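Local coordinates for protein carbohydrate binding module (Escherichia coli, PDB 2XFD) that binds cellobiose and probably xylan-type and related glycans through calcium, as a family 60 carbohydrate-binding module, at residues A[62-67]-A[74-79]. Residues are numbered along the deposited sequence; the frame is centred on the assembly and turned at random.
Sequences VQVDYI and RQAENQ. With CA (calcium ion), chain D.
A calcium site sits where the antiparallel hairpin of strands 62-69 and 72-75 runs into the 3-10 turn 76-78, remote from the sugar-binding calcium, and both segments supply its ligands. Asp65 binds twice, through OD1 at 2.3 Å from the calcium ion and its backbone O at 2.5 Å. With CG anti to the backbone N (chi1 -166°), its carboxylate lies beside the carbonyl, letting one residue chelate the ion. Gln75 brings a neutral oxygen, OE1, 2.3 Å from the calcium; its chain bends at chi2 to lie alongside Asp65, amide and carboxylate planes 50° apart. Glu77 is bidentate, OE1 and OE2 each 2.5 Å from the metal. Glu98 and a water join them, and the cation probably offsets repulsion among three carboxylates.

Asp65 O, already bound to calcium, also accepts Ala76 N at 3.2 Å, the donor lying above the carbonyl plane. Ile67 and Arg74 form a hydrogen-bonded pair: Arg74 N gives a nearly straight bond to Ile67 O at 2.8 Å, and Ile67 N returns one to Arg74 O. In the adjoining non-hydrogen-bonded pair, Tyr66 CB lies 3.7 Å from Gln75 OE1, which is also at the ring edge; the ring's far end leads away. One-carbon Ala76 suits its place, CB 3.1 Å from Val64 O and in apolar contact with Val64 CG1.

Strand 4-11 pairs with the other edge of 62-69, while buried, branched Ile67 suits the apolar face of Ile49, Val51 and Phe108. Long, extended Arg74 reaches Gln72 and backbone oxygens of Phe108, Asn110 and Val111, linking hairpin to C-terminal strand.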
loop_
_atom_site.group_PDB
_atom_site.type_symbol
_atom_site.label_atom_id
_atom_site.label_comp_id
_atom_site.label_asym_id
_atom_site.label_seq_id
_atom_site.Cartn_x
_atom_site.Cartn_y
_atom_site.Cartn_z
ATOM N N VAL A 62 -3.335 -3.433 7.428
ATOM C CA VAL A 62 -3.202 -3.822 6.018
ATOM C C VAL A 62 -1.897 -4.562 5.805
ATOM O O VAL A 62 -0.839 -4.168 6.332
ATOM C CB VAL A 62 -3.278 -2.589 5.135
ATOM C CG1 VAL A 62 -2.919 -2.911 3.684
ATOM C CG2 VAL A 62 -4.687 -1.944 5.221
ATOM N N GLN A 63 -1.951 -5.617 5.007
ATOM C CA GLN A 63 -0.759 -6.341 4.533
ATOM C C GLN A 63 -0.755 -6.201 3.001
ATOM O O GLN A 63 -1.651 -6.701 2.343
ATOM C CB GLN A 63 -0.760 -7.783 4.978
ATOM C CG GLN A 63 0.522 -8.521 4.671
ATOM C CD GLN A 63 0.471 -10.006 4.918
ATOM O OE1 GLN A 63 -0.563 -10.598 5.196
ATOM N NE2 GLN A 63 1.580 -10.619 4.872
ATOM N N VAL A 64 0.283 -5.556 2.472
ATOM C CA VAL A 64 0.499 -5.410 1.030
ATOM C C VAL A 64 1.568 -6.372 0.629
ATOM O O VAL A 64 2.687 -6.299 1.090
ATOM C CB VAL A 64 0.912 -3.928 0.689
ATOM C CG1 VAL A 64 1.068 -3.815 -0.828
ATOM C CG2 VAL A 64 -0.026 -2.926 1.242
ATOM N N ASP A 65 1.228 -7.310 -0.224
ATOM C CA ASP A 65 2.220 -8.257 -0.710
ATOM C C ASP A 65 3.231 -7.583 -1.633
ATOM O O ASP A 65 4.468 -7.650 -1.426
ATOM C CB ASP A 65 1.567 -9.478 -1.387
ATOM C CG ASP A 65 2.486 -10.638 -1.612
ATOM O OD1 ASP A 65 3.682 -10.524 -1.407
ATOM O OD2 ASP A 65 1.971 -11.711 -2.024
ATOM N N TYR A 66 2.730 -6.932 -2.651
ATOM C CA TYR A 66 3.496 -6.365 -3.719
ATOM C C TYR A 66 2.574 -5.485 -4.552
ATOM O O TYR A 66 1.350 -5.551 -4.436
ATOM C CB TYR A 66 4.220 -7.428 -4.600
ATOM C CG TYR A 66 3.281 -8.440 -5.235
ATOM C CD1 TYR A 66 2.500 -8.141 -6.307
ATOM C CD2 TYR A 66 3.228 -9.731 -4.753
ATOM C CE1 TYR A 66 1.694 -9.096 -6.919
ATOM C CE2 TYR A 66 2.424 -10.675 -5.329
ATOM C CZ TYR A 66 1.650 -10.346 -6.411
ATOM O OH TYR A 66 0.819 -11.317 -6.976
ATOM N N ILE A 67 3.195 -4.719 -5.452
ATOM C CA ILE A 67 2.497 -4.153 -6.579
ATOM C C ILE A 67 3.172 -4.660 -7.846
ATOM O O ILE A 67 4.298 -5.139 -7.840
ATOM C CB ILE A 67 2.405 -2.592 -6.559
ATOM C CG1 ILE A 67 3.734 -1.942 -6.884
ATOM C CG2 ILE A 67 1.841 -2.150 -5.237
ATOM C CD1 ILE A 67 3.627 -0.444 -7.012
ATOM N N ARG A 74 7.068 -5.363 -7.705
ATOM C CA ARG A 74 7.848 -4.636 -6.727
ATOM C C ARG A 74 7.327 -5.053 -5.360
ATOM O O ARG A 74 6.198 -4.713 -5.000
ATOM C CB ARG A 74 7.712 -3.123 -6.975
ATOM C CG ARG A 74 8.093 -2.675 -8.376
ATOM C CD ARG A 74 8.006 -1.208 -8.481
ATOM N NE ARG A 74 8.230 -0.738 -9.852
ATOM C CZ ARG A 74 8.136 0.510 -10.249
ATOM N NH1 ARG A 74 7.894 1.484 -9.404
ATOM N NH2 ARG A 74 8.249 0.794 -11.561
ATOM N N GLN A 75 8.094 -5.830 -4.635
ATOM C CA GLN A 75 7.659 -6.352 -3.337
ATOM C C GLN A 75 7.534 -5.232 -2.314
ATOM O O GLN A 75 8.445 -4.409 -2.195
ATOM C CB GLN A 75 8.622 -7.361 -2.834
ATOM C CG GLN A 75 8.728 -8.657 -3.638
ATOM C CD GLN A 75 7.487 -9.500 -3.591
ATOM O OE1 GLN A 75 6.665 -9.400 -2.704
ATOM N NE2 GLN A 75 7.324 -10.372 -4.595
ATOM N N ALA A 76 6.480 -5.221 -1.507
ATOM C CA ALA A 76 6.366 -4.193 -0.460
ATOM C C ALA A 76 7.524 -4.215 0.508
ATOM O O ALA A 76 8.022 -3.164 0.917
ATOM C CB ALA A 76 5.013 -4.368 0.236
ATOM N N GLU A 77 7.960 -5.419 0.892
ATOM C CA GLU A 77 9.035 -5.608 1.840
ATOM C C GLU A 77 10.394 -5.207 1.307
ATOM O O GLU A 77 11.341 -5.098 2.069
ATOM C CB GLU A 77 9.043 -7.060 2.368
ATOM C CG GLU A 77 9.280 -8.151 1.305
ATOM C CD GLU A 77 8.028 -8.664 0.643
ATOM O OE1 GLU A 77 7.980 -9.884 0.341
ATOM O OE2 GLU A 77 7.098 -7.884 0.344
ATOM N N ASN A 78 10.493 -4.980 -0.017
ATOM C CA ASN A 78 11.730 -4.468 -0.623
ATOM C C ASN A 78 11.776 -2.951 -0.681
ATOM O O ASN A 78 12.757 -2.427 -1.182
ATOM C CB ASN A 78 11.943 -5.103 -2.017
ATOM C CG ASN A 78 12.213 -6.593 -1.943
ATOM O OD1 ASN A 78 12.483 -7.143 -0.874
ATOM N ND2 ASN A 78 12.159 -7.256 -3.066
ATOM N N GLN A 79 10.782 -2.278 -0.164
ATOM C CA GLN A 79 10.726 -0.829 -0.210
ATOM C C GLN A 79 11.243 -0.234 1.080
ATOM O O GLN A 79 10.783 -0.603 2.175
ATOM C CB GLN A 79 9.315 -0.335 -0.518
ATOM C CG GLN A 79 8.649 -0.961 -1.702
ATOM C CD GLN A 79 9.501 -0.985 -2.960
ATOM O OE1 GLN A 79 9.622 -2.131 -3.600
ATOM N NE2 GLN A 79 10.050 0.026 -3.342
HETATM CA CA CA D . 5.683 -9.647 -0.617
HETATM O O HOH W 1 6.061 -11.988 -0.773
#